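Local structure of proteolytically activated form of PPO4 Tyrosinase (4OUA) at residues 50-55 with 61-66; 90-95 with 323-328. The protein oxidises monophenols to o-diphenols and these to reactive o-quinones at a pair of copper ions, the initial step of melanin synthesis. All coordinates share one frame; numbering follows the deposited sequence.

Contact 1. Residues 50-55 with 61-66; sequences FQLSGI and TPWAKP. With NA (sodium ion), chain E.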
loop_
_atom_site.group_PDB
_atom_site.type_symbol
_atom_site.label_atom_id
_atom_site.label_comp_id
_atom_site.label_asym_id
_atom_site.label_seq_id
_atom_site.Cartn_x
_atom_site.Cartn_y
_atom_site.Cartn_z
ATOM N N PHE A 50 -3.559 -1.362 -13.645
ATOM C CA PHE A 50 -4.354 -0.155 -13.845
ATOM C C PHE A 50 -5.670 -0.200 -13.075
ATOM O O PHE A 50 -6.020 0.753 -12.378
ATOM C CB PHE A 50 -4.632 0.062 -15.334
ATOM C CG PHE A 50 -5.406 1.314 -15.627
ATOM C CD1 PHE A 50 -4.760 2.533 -15.742
ATOM C CD2 PHE A 50 -6.782 1.273 -15.783
ATOM C CE1 PHE A 50 -5.470 3.687 -16.009
ATOM C CE2 PHE A 50 -7.497 2.425 -16.050
ATOM C CZ PHE A 50 -6.839 3.633 -16.164
ATOM N N GLN A 51 -6.398 -1.304 -13.203
ATOM C CA GLN A 51 -7.682 -1.448 -12.526
ATOM C C GLN A 51 -7.504 -1.583 -11.018
ATOM O O GLN A 51 -8.350 -1.136 -10.244
ATOM C CB GLN A 51 -8.450 -2.652 -13.076
ATOM C CG GLN A 51 -9.063 -2.415 -14.447
ATOM C CD GLN A 51 -10.104 -1.312 -14.434
ATOM O OE1 GLN A 51 -11.042 -1.338 -13.639
ATOM N NE2 GLN A 51 -9.938 -0.330 -15.313
ATOM N N LEU A 52 -6.400 -2.199 -10.608
ATOM C CA LEU A 52 -6.098 -2.359 -9.191
ATOM C C LEU A 52 -5.806 -1.011 -8.538
ATOM O O LEU A 52 -6.327 -0.707 -7.464
ATOM C CB LEU A 52 -4.914 -3.310 -8.999
ATOM C CG LEU A 52 -5.178 -4.787 -9.305
ATOM C CD1 LEU A 52 -3.903 -5.606 -9.166
ATOM C CD2 LEU A 52 -6.273 -5.339 -8.401
ATOM N N SER A 53 -4.972 -0.206 -9.188
ATOM C CA SER A 53 -4.671 1.133 -8.700
ATOM C C SER A 53 -5.848 2.065 -8.946
ATOM O O SER A 53 -6.047 3.040 -8.223
ATOM C CB SER A 53 -3.413 1.685 -9.372
ATOM O OG SER A 53 -2.278 0.905 -9.042
ATOM N N GLY A 54 -6.626 1.754 -9.977
ATOM C CA GLY A 54 -7.790 2.545 -10.327
ATOM C C GLY A 54 -8.856 2.510 -9.250
ATOM O O GLY A 54 -9.706 3.392 -9.183
ATOM N N ILE A 55 -8.813 1.489 -8.401
ATOM C CA ILE A 55 -9.775 1.368 -7.313
ATOM C C ILE A 55 -9.682 2.552 -6.355
ATOM O O ILE A 55 -10.698 3.080 -5.909
ATOM C CB ILE A 55 -9.569 0.067 -6.518
ATOM C CG1 ILE A 55 -9.782 -1.150 -7.419
ATOM C CG2 ILE A 55 -10.510 0.019 -5.323
ATOM C CD1 ILE A 55 -9.500 -2.468 -6.737
ATOM N N THR A 61 -15.130 4.233 -11.591
ATOM C CA THR A 61 -15.905 3.098 -12.082
ATOM C C THR A 61 -15.857 1.929 -11.105
ATOM O O THR A 61 -14.875 1.757 -10.384
ATOM C CB THR A 61 -15.396 2.618 -13.458
ATOM O OG1 THR A 61 -14.029 2.203 -13.345
ATOM C CG2 THR A 61 -15.500 3.735 -14.488
ATOM N N PRO A 62 -16.926 1.119 -11.081
ATOM C CA PRO A 62 -17.012 -0.077 -10.235
ATOM C C PRO A 62 -15.929 -1.096 -10.582
ATOM O O PRO A 62 -15.580 -1.237 -11.754
ATOM C CB PRO A 62 -18.405 -0.635 -10.553
ATOM C CG PRO A 62 -19.164 0.518 -11.122
ATOM C CD PRO A 62 -18.153 1.329 -11.866
ATOM N N TRP A 63 -15.410 -1.796 -9.579
ATOM C CA TRP A 63 -14.346 -2.770 -9.806
ATOM C C TRP A 63 -14.801 -4.201 -9.528
ATOM O O TRP A 63 -15.189 -4.534 -8.407
ATOM C CB TRP A 63 -13.128 -2.438 -8.944
ATOM C CG TRP A 63 -11.991 -3.393 -9.132
ATOM C CD1 TRP A 63 -11.021 -3.333 -10.087
ATOM C CD2 TRP A 63 -11.708 -4.555 -8.343
ATOM N NE1 TRP A 63 -10.148 -4.384 -9.943
ATOM C CE2 TRP A 63 -10.549 -5.150 -8.879
ATOM C CE3 TRP A 63 -12.320 -5.149 -7.235
ATOM C CZ2 TRP A 63 -9.990 -6.309 -8.346
ATOM C CZ3 TRP A 63 -11.765 -6.300 -6.707
ATOM C CH2 TRP A 63 -10.611 -6.868 -7.262
ATOM N N ALA A 64 -14.743 -5.039 -10.559
ATOM C CA ALA A 64 -15.105 -6.449 -10.443
ATOM C C ALA A 64 -16.526 -6.625 -9.917
ATOM O O ALA A 64 -16.780 -7.470 -9.058
ATOM C CB ALA A 64 -14.115 -7.177 -9.548
ATOM N N LYS A 65 -17.449 -5.820 -10.435
ATOM C CA LYS A 65 -18.844 -5.893 -10.022
ATOM C C LYS A 65 -19.673 -6.677 -11.033
ATOM O O LYS A 65 -19.486 -6.529 -12.242
ATOM C CB LYS A 65 -19.423 -4.489 -9.840
ATOM C CG LYS A 65 -18.634 -3.609 -8.883
ATOM C CD LYS A 65 -18.562 -4.221 -7.492
ATOM C CE LYS A 65 -19.943 -4.349 -6.870
ATOM N NZ LYS A 65 -19.892 -4.972 -5.521
ATOM N N PRO A 66 -20.587 -7.523 -10.534
ATOM C CA PRO A 66 -21.516 -8.318 -11.346
ATOM C C PRO A 66 -22.315 -7.463 -12.327
ATOM O O PRO A 66 -22.391 -6.246 -12.162
ATOM C CB PRO A 66 -22.434 -8.952 -10.302
ATOM C CG PRO A 66 -21.586 -9.054 -9.084
ATOM C CD PRO A 66 -20.707 -7.835 -9.099
HETATM NA NA NA E . -11.633 4.092 -9.314
HETATM O O HOH W 1 -12.263 1.800 -9.428
HETATM O O HOH W 2 -13.512 4.215 -8.212
#
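Trp63 lays its indole against residues 51-55, on and just after helix 49-54, in a largely apolar, buried contact that joins the short helix to the loop following it, within the central tyrosinase domain. Ile55 covers one face: its CD1 sits 3.4 Å from the centroid of the five-membered ring of Trp63 and only 10° off the ring normal, a CH-pi contact. The chain of Ile55 is extended (chi2 176°), which carries that methyl out over the ring, while CG1 lies above the CG and CD1 side of the pyrrole. Gln51 takes a comparable share, its CB meeting the rim in the ring plane, 4.0 Å from NE1 of Trp63, and Leu52 adds a methyl obliquely, CD2 standing 3.8 Å from CZ2 of Trp63. The opposite face of the indole is met by CB of its own neighbour, Ala64. No hydrogen bond crosses the contact directly; NE1 of Trp63 is satisfied by the carbonyl of Tyr46, and NE2 of Gln51 by that of Gln43. Gly54 O coordinates a sodium ion at 2.0 Å. Water 1 on that ion donates to Thr61 O at 2.8 Å, bridging the two segments; the carbonyls of Gly57 and Pro59 and a second water complete the site. Helix 86-109 packs alongside, with Tyr93 touching Ile55, Ile96 meeting Trp63, and Tyr97 and Ile100 meeting Leu52.

Contact 2. Residues 90-95 with 323-328; sequences HRVYVS and SALEPF. With CU1 (copper (I) ion), chain C.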
loop_
_atom_site.group_PDB
_atom_site.type_symbol
_atom_site.label_atom_id
_atom_site.label_comp_id
_atom_site.label_asym_id
_atom_site.label_seq_id
_atom_site.Cartn_x
_atom_site.Cartn_y
_atom_site.Cartn_z
ATOM N N HIS A 90 -7.837 0.162 3.714
ATOM C CA HIS A 90 -6.547 0.081 3.042
ATOM C C HIS A 90 -5.843 -1.239 3.346
ATOM O O HIS A 90 -5.034 -1.716 2.548
ATOM C CB HIS A 90 -5.666 1.268 3.435
ATOM C CG HIS A 90 -6.105 2.566 2.830
ATOM N ND1 HIS A 90 -7.219 3.253 3.264
ATOM C CD2 HIS A 90 -5.589 3.293 1.811
ATOM C CE1 HIS A 90 -7.366 4.349 2.543
ATOM N NE2 HIS A 90 -6.391 4.399 1.654
ATOM N N ARG A 91 -6.160 -1.830 4.494
ATOM C CA ARG A 91 -5.604 -3.130 4.853
ATOM C C ARG A 91 -6.005 -4.190 3.838
ATOM O O ARG A 91 -5.177 -4.987 3.391
ATOM C CB ARG A 91 -6.058 -3.551 6.251
ATOM C CG ARG A 91 -5.943 -5.045 6.508
ATOM C CD ARG A 91 -5.855 -5.350 7.991
ATOM N NE ARG A 91 -4.567 -4.945 8.547
ATOM C CZ ARG A 91 -4.237 -5.054 9.829
ATOM N NH1 ARG A 91 -5.106 -5.552 10.700
ATOM N NH2 ARG A 91 -3.040 -4.661 10.242
ATOM N N VAL A 92 -7.282 -4.190 3.475
ATOM C CA VAL A 92 -7.806 -5.157 2.521
ATOM C C VAL A 92 -7.504 -4.709 1.089
ATOM O O VAL A 92 -7.565 -5.507 0.152
ATOM C CB VAL A 92 -9.325 -5.360 2.712
ATOM C CG1 VAL A 92 -10.065 -4.048 2.505
ATOM C CG2 VAL A 92 -9.848 -6.437 1.775
ATOM N N TYR A 93 -7.167 -3.432 0.931
ATOM C CA TYR A 93 -6.781 -2.896 -0.371
ATOM C C TYR A 93 -5.440 -3.472 -0.811
ATOM O O TYR A 93 -5.274 -3.888 -1.957
ATOM C CB TYR A 93 -6.708 -1.368 -0.331
ATOM C CG TYR A 93 -6.496 -0.722 -1.685
ATOM C CD1 TYR A 93 -6.817 -1.394 -2.858
ATOM C CD2 TYR A 93 -5.963 0.557 -1.789
ATOM C CE1 TYR A 93 -6.621 -0.806 -4.095
ATOM C CE2 TYR A 93 -5.762 1.152 -3.020
ATOM C CZ TYR A 93 -6.094 0.468 -4.170
ATOM O OH TYR A 93 -5.897 1.058 -5.398
ATOM N N VAL A 94 -4.479 -3.487 0.106
ATOM C CA VAL A 94 -3.179 -4.082 -0.166
ATOM C C VAL A 94 -3.317 -5.594 -0.347
ATOM O O VAL A 94 -2.519 -6.224 -1.041
ATOM C CB VAL A 94 -2.173 -3.789 0.967
ATOM C CG1 VAL A 94 -0.810 -4.380 0.639
ATOM C CG2 VAL A 94 -2.065 -2.292 1.206
ATOM N N SER A 95 -4.342 -6.166 0.276
ATOM C CA SER A 95 -4.563 -7.607 0.229
ATOM C C SER A 95 -4.936 -8.088 -1.169
ATOM O O SER A 95 -4.445 -9.122 -1.627
ATOM C CB SER A 95 -5.650 -8.008 1.223
ATOM O OG SER A 95 -5.277 -7.646 2.538
ATOM N N SER A 323 -19.814 -1.873 8.550
ATOM C CA SER A 323 -19.943 -1.300 7.217
ATOM C C SER A 323 -19.186 -2.144 6.199
ATOM O O SER A 323 -18.100 -2.649 6.484
ATOM C CB SER A 323 -19.430 0.141 7.195
ATOM O OG SER A 323 -20.178 0.962 8.075
ATOM N N ALA A 324 -19.769 -2.302 5.015
ATOM C CA ALA A 324 -19.127 -3.059 3.948
ATOM C C ALA A 324 -17.962 -2.267 3.368
ATOM O O ALA A 324 -18.049 -1.052 3.205
ATOM C CB ALA A 324 -20.130 -3.408 2.860
ATOM N N LEU A 325 -16.870 -2.961 3.063
ATOM C CA LEU A 325 -15.682 -2.315 2.521
ATOM C C LEU A 325 -15.546 -2.567 1.022
ATOM O O LEU A 325 -14.674 -3.316 0.586
ATOM C CB LEU A 325 -14.432 -2.800 3.259
ATOM C CG LEU A 325 -14.398 -2.491 4.756
ATOM C CD1 LEU A 325 -13.258 -3.230 5.445
ATOM C CD2 LEU A 325 -14.282 -0.992 4.983
ATOM N N GLU A 326 -16.421 -1.937 0.244
ATOM C CA GLU A 326 -16.389 -2.042 -1.212
ATOM C C GLU A 326 -15.053 -1.569 -1.776
ATOM O O GLU A 326 -14.456 -0.631 -1.252
ATOM C CB GLU A 326 -17.527 -1.223 -1.827
ATOM C CG GLU A 326 -18.911 -1.801 -1.597
ATOM C CD GLU A 326 -19.198 -2.994 -2.488
ATOM O OE1 GLU A 326 -18.668 -3.040 -3.620
ATOM O OE2 GLU A 326 -19.952 -3.889 -2.053
ATOM N N PRO A 327 -14.579 -2.222 -2.849
ATOM C CA PRO A 327 -15.211 -3.399 -3.448
ATOM C C PRO A 327 -14.541 -4.703 -3.023
ATOM O O PRO A 327 -14.329 -5.586 -3.857
ATOM C CB PRO A 327 -15.019 -3.157 -4.942
ATOM C CG PRO A 327 -13.679 -2.478 -5.009
ATOM C CD PRO A 327 -13.512 -1.690 -3.716
ATOM N N PHE A 328 -14.213 -4.819 -1.741
ATOM C CA PHE A 328 -13.497 -5.986 -1.238
ATOM C C PHE A 328 -14.453 -7.001 -0.618
ATOM O O PHE A 328 -15.160 -6.697 0.340
ATOM C CB PHE A 328 -12.438 -5.558 -0.219
ATOM C CG PHE A 328 -11.533 -4.463 -0.712
ATOM C CD1 PHE A 328 -10.585 -4.717 -1.688
ATOM C CD2 PHE A 328 -11.630 -3.180 -0.201
ATOM C CE1 PHE A 328 -9.753 -3.712 -2.145
ATOM C CE2 PHE A 328 -10.798 -2.172 -0.653
ATOM C CZ PHE A 328 -9.858 -2.438 -1.626
HETATM CU CU CU1 C . -6.205 5.867 0.188
HETATM O O HOH W 3 -4.343 7.400 0.296
#
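Phe328 fits its ring against the helix surface made by Val92 and Tyr93, so a bulky side chain from a loop far along the chain meets one turn of helix 86-109. Both methyls of Val92 sit over the CB end of one face of the phenyl group: CG1 approaches CD2 of Phe328 at 3.2 Å, and CG2 lies 3.4 Å from CB of Phe328. Chi1 of 60° puts CG1 between the backbone N and carbonyl carbon of Val92, with CG2 anti to that N, and both methyls reach the loop. Farther out, the ring lies over the helix backbone, with the peptide between Val92 and Tyr93 across that same face and CD of Pro327, which follows a cis peptide bond, over the other. The far end of the ring, CZ of Phe328, reaches into the angle between backbone and ring of Tyr93, 3.4 Å from its CA. There the two aromatic rings meet obliquely, centroids 5.8 Å apart and planes at 47°. Leu325 adds a marginal contact, its CD1 being 4.4 Å from CG1 of Val92. On the same helical turn, His90 starts off away from the loop. Its NE2 binds a copper ion at 2.1 Å, with His56 and His81 completing the three histidines. This is the type 3 copper centre of the tyrosinase family, whose histidines come largely from a helical bundle; Phe328 packs on the helix carrying one of them.

Contacts 1 and 2 lie with centres about 12 Å apart, on the same side of the chain's centre, and they touch at several points. Tyr93 OH comes within 2.8 Å of Leu52 O, a probable hydrogen bond that ties the helix of contact 2 to the short helix of contact 1. On the loop side, Lys65 NZ and Glu326 OE1 form a salt bridge at 3.0 Å, while CB of Pro327 packs on Trp63 O. Contact 2 supplies a copper ligand, His90, and its Tyr93 side chain is about 3 Å from that of the ligand His56. Contact 1 lies near the site: segment 50-55 ends just before His56, with the Ile55 side chain about 9 Å from a copper ion.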